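Local coordinates for thymidylate synthase 1 (Bacillus subtilis, PDB 1BKP), which catalyses the reductive methylation of dUMP to dTMP with 5,10-methylenetetrahydrofolate as methyl donor and reductant, giving dihydrofolate as by-product, at residues Asn8-Ile11 against Lys12-Asn16; Asp153-Ala156 against Leu157-Val161; Asn83-Met87 against Met88-Ile92; Asn196-Gln199 against Arg200-Gln204. All coordinates share one frame; numbering follows the deposited sequence.

In the fold
Along the chain the order is contact 1, contact 3, contact 2, contact 4, each a local contact within one continuous run of residues. Contacts 1 and 4 lie inside helices 3-17 and 188-206, contact 3 closes helix 82-86, and contact 2 is the loop leading into strand 161-169. No two contacts touch: contacts 1 and 3, on opposite sides of the chain's centre, are farthest apart at about 34 Å between centres, and contacts 2 and 3 closest at about 19 Å. The mixed six-stranded sheet relates three of them, since contact 1 packs on strands 39-49 and 209-223, contact 4 on 209-223, and contact 2 delivers the catalytic Cys160 to the start of strand 161-169.

Contact 1: residues Asn8-Ile11 against Lys12-Asn16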
loop_
_atom_site.group_PDB
_atom_site.type_symbol
_atom_site.label_atom_id
_atom_site.label_comp_id
_atom_site.label_asym_id
_atom_site.label_seq_id
_atom_site.Cartn_x
_atom_site.Cartn_y
_atom_site.Cartn_z
ATOM N N ASN A 8 -9.416 2.571 -19.710
ATOM C CA ASN A 8 -9.588 1.756 -20.860
ATOM C C ASN A 8 -8.373 0.867 -21.063
ATOM O O ASN A 8 -8.512 -0.253 -21.554
ATOM C CB ASN A 8 -9.789 2.600 -22.103
ATOM C CG ASN A 8 -11.189 3.231 -22.258
ATOM O OD1 ASN A 8 -11.413 3.977 -23.231
ATOM N ND2 ASN A 8 -12.041 3.073 -21.309
ATOM N N SER A 9 -7.159 1.378 -20.766
ATOM C CA SER A 9 -5.917 0.570 -20.906
ATOM C C SER A 9 -5.911 -0.572 -19.921
ATOM O O SER A 9 -5.573 -1.695 -20.300
ATOM C CB SER A 9 -4.613 1.380 -20.673
ATOM O OG SER A 9 -4.513 2.265 -21.777
ATOM N N ILE A 10 -6.284 -0.309 -18.674
ATOM C CA ILE A 10 -6.355 -1.392 -17.680
ATOM C C ILE A 10 -7.389 -2.416 -18.039
ATOM O O ILE A 10 -7.143 -3.659 -18.002
ATOM C CB ILE A 10 -6.621 -0.842 -16.286
ATOM C CG1 ILE A 10 -5.390 0.058 -15.906
ATOM C CG2 ILE A 10 -6.852 -1.981 -15.246
ATOM C CD1 ILE A 10 -5.518 0.806 -14.580
ATOM N N ILE A 11 -8.543 -1.938 -18.470
ATOM C CA ILE A 11 -9.628 -2.912 -18.802
ATOM C C ILE A 11 -9.188 -3.836 -19.957
ATOM O O ILE A 11 -9.437 -5.025 -19.925
ATOM C CB ILE A 11 -10.980 -2.109 -19.191
ATOM C CG1 ILE A 11 -11.507 -1.275 -17.986
ATOM C CG2 ILE A 11 -12.019 -3.120 -19.796
ATOM C CD1 ILE A 11 -11.935 -2.133 -16.804
ATOM N N LYS A 12 -8.562 -3.279 -20.994
ATOM C CA LYS A 12 -8.107 -4.069 -22.145
ATOM C C LYS A 12 -7.079 -5.113 -21.710
ATOM O O LYS A 12 -7.056 -6.242 -22.223
ATOM C CB LYS A 12 -7.465 -3.082 -23.145
ATOM C CG LYS A 12 -7.132 -3.603 -24.532
ATOM C CD LYS A 12 -8.366 -3.590 -25.423
ATOM C CE LYS A 12 -8.042 -4.133 -26.821
ATOM N NZ LYS A 12 -9.230 -4.442 -27.669
ATOM N N ASP A 13 -6.256 -4.742 -20.731
ATOM C CA ASP A 13 -5.242 -5.650 -20.234
ATOM C C ASP A 13 -5.870 -6.822 -19.507
ATOM O O ASP A 13 -5.394 -7.994 -19.575
ATOM C CB ASP A 13 -4.272 -4.904 -19.291
ATOM C CG ASP A 13 -3.159 -5.811 -18.809
ATOM O OD1 ASP A 13 -2.558 -6.421 -19.684
ATOM O OD2 ASP A 13 -2.860 -5.958 -17.617
ATOM N N ILE A 14 -6.980 -6.537 -18.833
ATOM C CA ILE A 14 -7.661 -7.568 -18.094
ATOM C C ILE A 14 -8.417 -8.541 -19.024
ATOM O O ILE A 14 -8.307 -9.816 -18.890
ATOM C CB ILE A 14 -8.666 -6.916 -17.040
ATOM C CG1 ILE A 14 -7.874 -6.201 -15.941
ATOM C CG2 ILE A 14 -9.602 -7.989 -16.373
ATOM C CD1 ILE A 14 -8.830 -5.375 -14.956
ATOM N N ILE A 15 -9.108 -7.946 -20.012
ATOM C CA ILE A 15 -9.873 -8.729 -20.962
ATOM C C ILE A 15 -8.888 -9.574 -21.716
ATOM O O ILE A 15 -9.142 -10.717 -21.886
ATOM C CB ILE A 15 -10.620 -7.875 -21.993
ATOM C CG1 ILE A 15 -11.845 -7.228 -21.355
ATOM C CG2 ILE A 15 -10.984 -8.723 -23.203
ATOM C CD1 ILE A 15 -12.422 -6.144 -22.252
ATOM N N ASN A 16 -7.735 -9.061 -22.092
ATOM C CA ASN A 16 -6.784 -9.869 -22.835
ATOM C C ASN A 16 -5.836 -10.806 -22.122
ATOM O O ASN A 16 -5.568 -11.894 -22.598
ATOM C CB ASN A 16 -5.949 -9.005 -23.796
ATOM C CG ASN A 16 -6.803 -8.188 -24.735
ATOM O OD1 ASN A 16 -7.938 -8.555 -25.027
ATOM N ND2 ASN A 16 -6.280 -7.059 -25.183
#
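Ile11 meets Ile15 one helical turn later, its branch methyl CG2 lying 3.9 Å from CD1 of Ile15. At Ile11 this methyl stands anti to the backbone N (chi1, measured to CG1, is -63°) and beside the carbonyl carbon, a position from which it can receive the delta methyl of Ile15 on a slanting approach. The backbone gives the same spacing: Ile15 N donates to Ile11 O at 2.9 Å, with an N-H...O angle of 166°. A second donor, Ile14 N, makes only a weak bond to Ile11 O, so the alpha-helical i to i+4 link dominates.

Lys12 behaves differently. Its N bonds to Asn8 O at 3.1 Å, and its CB rests 3.4 Å from that oxygen, but a bend at chi2 (82°) then turns the chain away from the preceding turn and its ammonium end lies at the exposed surface.

Ile10 repeats the isoleucine pairing, with its CG2 3.9 Å from CD1 of Ile14. Ile14 N also bonds to Ile10 O at 3.0 Å. These two side chains are covered by strands 39-49 and 209-223, where Ile14 touches Val222, a residue predicted to bind dUMP, while Ile11 faces Leu230 and Met234 of helix 227-235. Asp13, on the flank, is satisfied by a salt bridge to Lys45 and a hydrogen bond to Asn17. With Ile10, Ile11 and Ile14 buried, Ile15 at the margin, and Ser9 and Lys12 exposed, helix 3-17 has the character of an amphipathic helix packed against a sheet and a second helix.

Contact 2: residues Asp153-Ala156 against Leu157-Val161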
loop_
_atom_site.group_PDB
_atom_site.type_symbol
_atom_site.label_atom_id
_atom_site.label_comp_id
_atom_site.label_asym_id
_atom_site.label_seq_id
_atom_site.Cartn_x
_atom_site.Cartn_y
_atom_site.Cartn_z
ATOM N N ASP A 153 -12.082 -8.653 12.940
ATOM C CA ASP A 153 -13.198 -9.546 13.225
ATOM C C ASP A 153 -14.411 -8.800 13.701
ATOM O O ASP A 153 -15.480 -9.349 13.727
ATOM C CB ASP A 153 -12.806 -10.623 14.242
ATOM C CG ASP A 153 -11.802 -11.599 13.691
ATOM O OD1 ASP A 153 -11.888 -11.951 12.473
ATOM O OD2 ASP A 153 -10.917 -11.983 14.447
ATOM N N ALA A 154 -14.223 -7.563 14.105
ATOM C CA ALA A 154 -15.332 -6.746 14.563
ATOM C C ALA A 154 -15.908 -5.875 13.447
ATOM O O ALA A 154 -16.715 -4.946 13.690
ATOM C CB ALA A 154 -14.862 -5.902 15.712
ATOM N N MET A 155 -15.441 -6.113 12.215
ATOM C CA MET A 155 -15.922 -5.304 11.106
ATOM C C MET A 155 -16.943 -6.102 10.276
ATOM O O MET A 155 -16.706 -7.275 9.973
ATOM C CB MET A 155 -14.773 -4.902 10.202
ATOM C CG MET A 155 -13.623 -4.217 10.919
ATOM S SD MET A 155 -12.384 -3.654 9.663
ATOM C CE MET A 155 -11.215 -2.999 10.843
ATOM N N ALA A 156 -18.077 -5.475 9.940
ATOM C CA ALA A 156 -19.119 -6.154 9.126
ATOM C C ALA A 156 -18.588 -6.404 7.723
ATOM O O ALA A 156 -19.063 -7.304 7.025
ATOM C CB ALA A 156 -20.400 -5.302 9.051
ATOM N N LEU A 157 -17.707 -5.503 7.268
ATOM C CA LEU A 157 -17.011 -5.677 5.967
ATOM C C LEU A 157 -15.583 -5.043 6.104
ATOM O O LEU A 157 -15.437 -4.044 6.795
ATOM C CB LEU A 157 -17.700 -4.981 4.802
ATOM C CG LEU A 157 -18.533 -3.711 5.015
ATOM C CD1 LEU A 157 -18.009 -2.782 6.142
ATOM C CD2 LEU A 157 -18.697 -2.977 3.675
ATOM N N THR A 158 -14.577 -5.636 5.460
ATOM C CA THR A 158 -13.239 -5.084 5.501
ATOM C C THR A 158 -13.170 -4.144 4.325
ATOM O O THR A 158 -13.560 -4.479 3.212
ATOM C CB THR A 158 -12.148 -6.141 5.369
ATOM O OG1 THR A 158 -12.324 -6.835 4.128
ATOM C CG2 THR A 158 -12.159 -7.113 6.602
ATOM N N PRO A 159 -12.596 -2.969 4.516
ATOM C CA PRO A 159 -12.480 -1.959 3.459
ATOM C C PRO A 159 -11.694 -2.311 2.210
ATOM O O PRO A 159 -10.720 -3.054 2.292
ATOM C CB PRO A 159 -11.804 -0.776 4.202
ATOM C CG PRO A 159 -10.842 -1.537 5.189
ATOM C CD PRO A 159 -11.755 -2.685 5.685
ATOM N N CYS A 160 -12.178 -1.856 1.057
ATOM C CA CYS A 160 -11.461 -2.015 -0.191
ATOM C C CYS A 160 -10.370 -0.941 -0.265
ATOM O O CYS A 160 -9.208 -1.262 -0.448
ATOM C CB CYS A 160 -12.342 -1.895 -1.436
ATOM S SG CYS A 160 -13.284 -3.464 -1.788
ATOM N N VAL A 161 -10.752 0.341 -0.240
ATOM C CA VAL A 161 -9.755 1.444 -0.337
ATOM C C VAL A 161 -9.440 1.711 1.138
ATOM O O VAL A 161 -10.184 2.404 1.847
ATOM C CB VAL A 161 -10.353 2.722 -1.063
ATOM C CG1 VAL A 161 -9.236 3.772 -1.161
ATOM C CG2 VAL A 161 -10.955 2.359 -2.485
#
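Met155 reaches forward along the chain to Pro159, placing its SD 4.1 Å from the ring carbon CD of Pro159. In sequence order the segment begins with Asp153, in the last part of a short 3-10 turn, whose carboxylate faces the dimer partner: it forms a salt bridge with Arg116 of the second subunit and accepts from the backbone N of Ser117 there.

At Met155 the chain opens out. Its CB sits 3.6 Å from Leu157 O, a carbonyl oxygen buried here with no polar partner in the model. CG stands anti to the carbonyl carbon, beside the backbone N (chi1 -54°), and the chain beyond is extended, which carries SD across the proline ring at CD, at about a right angle. The nearest approach of the same SD to Thr158, at CA, is 4.5 Å, a looser touch.

Ala156 turns the chain into Leu157. The CG of Leu157 stands between its own backbone N and carbonyl carbon, with chi1 at 29°, well away from a staggered value. That suggests a strained rotamer; the side chain also touches Trp93.

Across the two segments the evidence is thus van der Waals contact, while Arg180, predicted to bind dUMP, grips the later carbonyls of Thr158 and Pro159 through its guanidinium. The run carries the Pro-Cys pair of the thymidylate synthase active site, Cys160 being the catalytic nucleophile, and ends at Val161, where strand 161-169 begins.

Contact 3: residues Asn83-Met87 against Met88-Ile92; sequences NDLNM and MGVHI
Asn86 reaches forward with its amide nitrogen to the chain leaving the helix: ND2 donates to Val90 O at 2.8 Å, with an N-H...O angle of 143°, and the acceptor lies close to the amide plane. CG of Asn86 stands anti to the carbonyl carbon, beside the backbone N (chi1 -71°), which sends the amide toward Val90 and His91. The amide also stands near the His91 ring, tilted only 20° from it, with CG 3.6 Å from CE1 of His91. Although ND2 is 3.2 Å from ND1 of His91, the angle is too poor for a bond. Leu85 CG packs 3.8 Å from CG1 of Val90.

Behind these side chains is a Schellman motif, which closes helix 82-86. Val90 N bonds to Leu85 O at 3.1 Å and Gly89 N to Asn86 O at 2.8 Å, the latter closing a type I turn from Asn86 to Gly89. Gly89, with positive phi, takes the C-prime place, a backbone shape that favours glycine. Leu85 O also accepts from Met88 N, which comes from the opposite face of its carbonyl plane, so two donors hold it.

Farther out, Asp94 positions both partners, accepting from Asn86 ND2 through OD1 and hydrogen-bonding His91 ND1 through OD2. Shortening Asn86 to an alanine removes ND2, and Val90 O and Asp94 OD1 would probably be left without this donor, the His91 ring less confined. A water bonds to His91 NE2 at 2.7 Å and only weakly to Asn86 O, while Trp73 of helix 64-75 covers Leu85.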
loop_
_atom_site.group_PDB
_atom_site.type_symbol
_atom_site.label_atom_id
_atom_site.label_comp_id
_atom_site.label_asym_id
_atom_site.label_seq_id
_atom_site.Cartn_x
_atom_site.Cartn_y
_atom_site.Cartn_z
ATOM N N ASN A 83 -27.635 4.570 9.409
ATOM C CA ASN A 83 -28.745 5.532 9.504
ATOM C C ASN A 83 -28.264 6.905 9.155
ATOM O O ASN A 83 -28.966 7.621 8.473
ATOM C CB ASN A 83 -29.404 5.482 10.888
ATOM C CG ASN A 83 -29.902 4.076 11.227
ATOM O OD1 ASN A 83 -30.828 3.554 10.593
ATOM N ND2 ASN A 83 -29.255 3.437 12.198
ATOM N N ASP A 84 -27.023 7.260 9.483
ATOM C CA ASP A 84 -26.531 8.571 9.113
ATOM C C ASP A 84 -26.454 8.663 7.598
ATOM O O ASP A 84 -26.640 9.700 7.020
ATOM C CB ASP A 84 -25.101 8.836 9.626
ATOM C CG ASP A 84 -25.031 9.071 11.068
ATOM O OD1 ASP A 84 -26.016 9.603 11.607
ATOM O OD2 ASP A 84 -23.990 8.744 11.657
ATOM N N LEU A 85 -26.092 7.583 6.958
ATOM C CA LEU A 85 -25.977 7.620 5.515
ATOM C C LEU A 85 -27.381 7.646 4.887
ATOM O O LEU A 85 -27.625 8.355 3.874
ATOM C CB LEU A 85 -25.152 6.389 5.096
ATOM C CG LEU A 85 -24.539 6.344 3.702
ATOM C CD1 LEU A 85 -23.675 7.567 3.330
ATOM C CD2 LEU A 85 -23.739 5.065 3.684
ATOM N N ASN A 86 -28.348 6.991 5.527
ATOM C CA ASN A 86 -29.706 7.003 4.976
ATOM C C ASN A 86 -30.287 8.399 4.973
ATOM O O ASN A 86 -31.003 8.748 4.011
ATOM C CB ASN A 86 -30.645 6.054 5.735
ATOM C CG ASN A 86 -30.364 4.600 5.487
ATOM O OD1 ASN A 86 -30.669 3.778 6.337
ATOM N ND2 ASN A 86 -29.729 4.266 4.358
ATOM N N MET A 87 -29.946 9.211 5.987
ATOM C CA MET A 87 -30.385 10.612 6.085
ATOM C C MET A 87 -29.868 11.481 4.935
ATOM O O MET A 87 -30.435 12.523 4.668
ATOM C CB MET A 87 -29.937 11.261 7.401
ATOM C CG MET A 87 -30.991 11.271 8.533
ATOM S SD MET A 87 -30.278 11.488 10.251
ATOM C CE MET A 87 -29.240 13.009 10.066
ATOM N N MET A 88 -28.787 11.075 4.265
ATOM C CA MET A 88 -28.267 11.842 3.162
ATOM C C MET A 88 -28.820 11.249 1.936
ATOM O O MET A 88 -28.337 11.547 0.812
ATOM C CB MET A 88 -26.761 11.759 3.128
ATOM C CG MET A 88 -26.075 12.148 4.416
ATOM S SD MET A 88 -24.287 11.774 4.337
ATOM C CE MET A 88 -23.872 12.982 3.166
ATOM N N GLY A 89 -29.824 10.385 2.141
ATOM C CA GLY A 89 -30.512 9.684 1.098
ATOM C C GLY A 89 -29.725 8.575 0.400
ATOM O O GLY A 89 -29.945 8.315 -0.768
ATOM N N VAL A 90 -28.801 7.902 1.074
ATOM C CA VAL A 90 -27.990 6.857 0.398
ATOM C C VAL A 90 -28.294 5.515 1.049
ATOM O O VAL A 90 -28.250 5.398 2.264
ATOM C CB VAL A 90 -26.456 7.174 0.483
ATOM C CG1 VAL A 90 -25.599 6.017 0.045
ATOM C CG2 VAL A 90 -26.146 8.381 -0.304
ATOM N N HIS A 91 -28.552 4.512 0.199
ATOM C CA HIS A 91 -28.912 3.208 0.600
ATOM C C HIS A 91 -28.014 2.113 0.115
ATOM O O HIS A 91 -28.270 0.967 0.464
ATOM C CB HIS A 91 -30.313 2.914 0.135
ATOM C CG HIS A 91 -31.327 3.692 0.865
ATOM N ND1 HIS A 91 -31.777 3.322 2.117
ATOM C CD2 HIS A 91 -31.888 4.898 0.589
ATOM C CE1 HIS A 91 -32.546 4.284 2.599
ATOM N NE2 HIS A 91 -32.634 5.251 1.687
ATOM N N ILE A 92 -26.911 2.450 -0.576
ATOM C CA ILE A 92 -26.028 1.396 -1.082
ATOM C C ILE A 92 -25.335 0.597 -0.020
ATOM O O ILE A 92 -24.649 -0.359 -0.379
ATOM C CB ILE A 92 -24.919 1.924 -2.046
ATOM C CG1 ILE A 92 -23.964 2.848 -1.266
ATOM C CG2 ILE A 92 -25.544 2.718 -3.164
ATOM C CD1 ILE A 92 -22.796 3.366 -2.085
HETATM O O HOH W 1 -33.597 7.747 2.081
#

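Contact 4: residues Asn196-Gln199 against Arg200-Gln204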
loop_
_atom_site.group_PDB
_atom_site.type_symbol
_atom_site.label_atom_id
_atom_site.label_comp_id
_atom_site.label_asym_id
_atom_site.label_seq_id
_atom_site.Cartn_x
_atom_site.Cartn_y
_atom_site.Cartn_z
ATOM N N ASN A 196 -10.014 11.688 -5.118
ATOM C CA ASN A 196 -9.460 12.941 -5.632
ATOM C C ASN A 196 -10.227 14.135 -4.982
ATOM O O ASN A 196 -9.639 15.208 -4.625
ATOM C CB ASN A 196 -9.592 12.981 -7.170
ATOM C CG ASN A 196 -8.873 14.165 -7.750
ATOM O OD1 ASN A 196 -9.508 15.115 -8.040
ATOM N ND2 ASN A 196 -7.510 14.160 -7.766
ATOM N N VAL A 197 -11.531 13.953 -4.763
ATOM C CA VAL A 197 -12.295 15.019 -4.066
ATOM C C VAL A 197 -11.692 15.231 -2.638
ATOM O O VAL A 197 -11.398 16.347 -2.239
ATOM C CB VAL A 197 -13.832 14.683 -3.989
ATOM C CG1 VAL A 197 -14.579 15.826 -3.247
ATOM C CG2 VAL A 197 -14.321 14.620 -5.404
ATOM N N LEU A 198 -11.307 14.139 -1.977
ATOM C CA LEU A 198 -10.746 14.266 -0.653
ATOM C C LEU A 198 -9.395 15.062 -0.763
ATOM O O LEU A 198 -9.100 15.866 0.114
ATOM C CB LEU A 198 -10.436 12.891 -0.059
ATOM C CG LEU A 198 -9.867 12.910 1.364
ATOM C CD1 LEU A 198 -10.958 13.431 2.392
ATOM C CD2 LEU A 198 -9.410 11.430 1.686
ATOM N N GLN A 199 -8.599 14.806 -1.807
ATOM C CA GLN A 199 -7.350 15.521 -1.981
ATOM C C GLN A 199 -7.622 17.023 -2.051
ATOM O O GLN A 199 -6.866 17.839 -1.420
ATOM C CB GLN A 199 -6.646 15.122 -3.258
ATOM C CG GLN A 199 -5.231 15.658 -3.314
ATOM C CD GLN A 199 -4.510 15.199 -4.559
ATOM O OE1 GLN A 199 -5.142 14.659 -5.443
ATOM N NE2 GLN A 199 -3.187 15.454 -4.659
ATOM N N ARG A 200 -8.550 17.399 -2.949
ATOM C CA ARG A 200 -8.939 18.808 -3.121
ATOM C C ARG A 200 -9.467 19.420 -1.840
ATOM O O ARG A 200 -9.101 20.578 -1.513
ATOM C CB ARG A 200 -9.954 18.946 -4.268
ATOM C CG ARG A 200 -9.281 18.486 -5.648
ATOM C CD ARG A 200 -10.264 18.450 -6.822
ATOM N NE ARG A 200 -9.535 17.918 -7.965
ATOM C CZ ARG A 200 -9.174 18.634 -9.017
ATOM N NH1 ARG A 200 -9.570 19.915 -9.160
ATOM N NH2 ARG A 200 -8.493 18.042 -9.954
ATOM N N MET A 201 -10.276 18.697 -1.062
ATOM C CA MET A 201 -10.783 19.259 0.209
ATOM C C MET A 201 -9.664 19.592 1.190
ATOM O O MET A 201 -9.618 20.694 1.783
ATOM C CB MET A 201 -11.670 18.255 0.915
ATOM C CG MET A 201 -13.074 18.146 0.164
ATOM S SD MET A 201 -13.951 16.684 0.818
ATOM C CE MET A 201 -14.473 17.173 2.456
ATOM N N ILE A 202 -8.750 18.621 1.329
ATOM C CA ILE A 202 -7.685 18.711 2.339
ATOM C C ILE A 202 -6.654 19.740 1.917
ATOM O O ILE A 202 -6.197 20.507 2.726
ATOM C CB ILE A 202 -7.046 17.273 2.815
ATOM C CG1 ILE A 202 -8.062 16.518 3.732
ATOM C CG2 ILE A 202 -5.674 17.572 3.611
ATOM C CD1 ILE A 202 -7.724 15.104 4.042
ATOM N N ALA A 203 -6.333 19.800 0.648
ATOM C CA ALA A 203 -5.369 20.789 0.195
ATOM C C ALA A 203 -5.929 22.234 0.454
ATOM O O ALA A 203 -5.166 23.151 0.872
ATOM C CB ALA A 203 -5.139 20.588 -1.305
ATOM N N GLN A 204 -7.277 22.394 0.283
ATOM C CA GLN A 204 -7.878 23.693 0.431
ATOM C C GLN A 204 -7.765 24.159 1.871
ATOM O O GLN A 204 -7.392 25.289 2.084
ATOM C CB GLN A 204 -9.343 23.686 -0.044
ATOM C CG GLN A 204 -10.093 25.025 0.331
ATOM C CD GLN A 204 -11.404 25.156 -0.418
ATOM O OE1 GLN A 204 -11.429 24.970 -1.623
ATOM N NE2 GLN A 204 -12.517 25.483 0.301
#
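Leu198 and Ile202 form the closely packed, buried side of the contact: they lie side by side, pointing the same way, with their CD1 atoms 4.0 Å apart. Next to them Val197 CG1 touches Met201 SD at 4.2 Å, and Met201 N donates to Val197 O at 2.9 Å.

The less buried side holds a polar pair, partly exposed Arg200 and buried Asn196. Arg200 runs extended from CG to NE, back along the helix, and NE donates to Asn196 OD1 at 2.8 Å with an N-H...O angle of 159°. The oxygen comes to the guanidinium edge, the two flat groups being turned 55° against each other; CG of Asn196, anti to the backbone N (chi1 -172°) and beside the carbonyl carbon, brings OD1 to Arg200 NE. Asn51 OD1 accepts from Asn196 ND2 and, weakly, from Arg200 NH2. A leucine in place of Arg200 has no N-H to offer, and Asn196 OD1 is likely to be left without its partner, the amide freer to turn.

Helix 188-206 connects the parallel strands 172-183 and 209-223 in a beta-alpha-beta unit. Leu198 and Met201 face helix 64-75, Gln199 and Ala203 lean on strand 209-223, and Arg200 reaches strand 243-246.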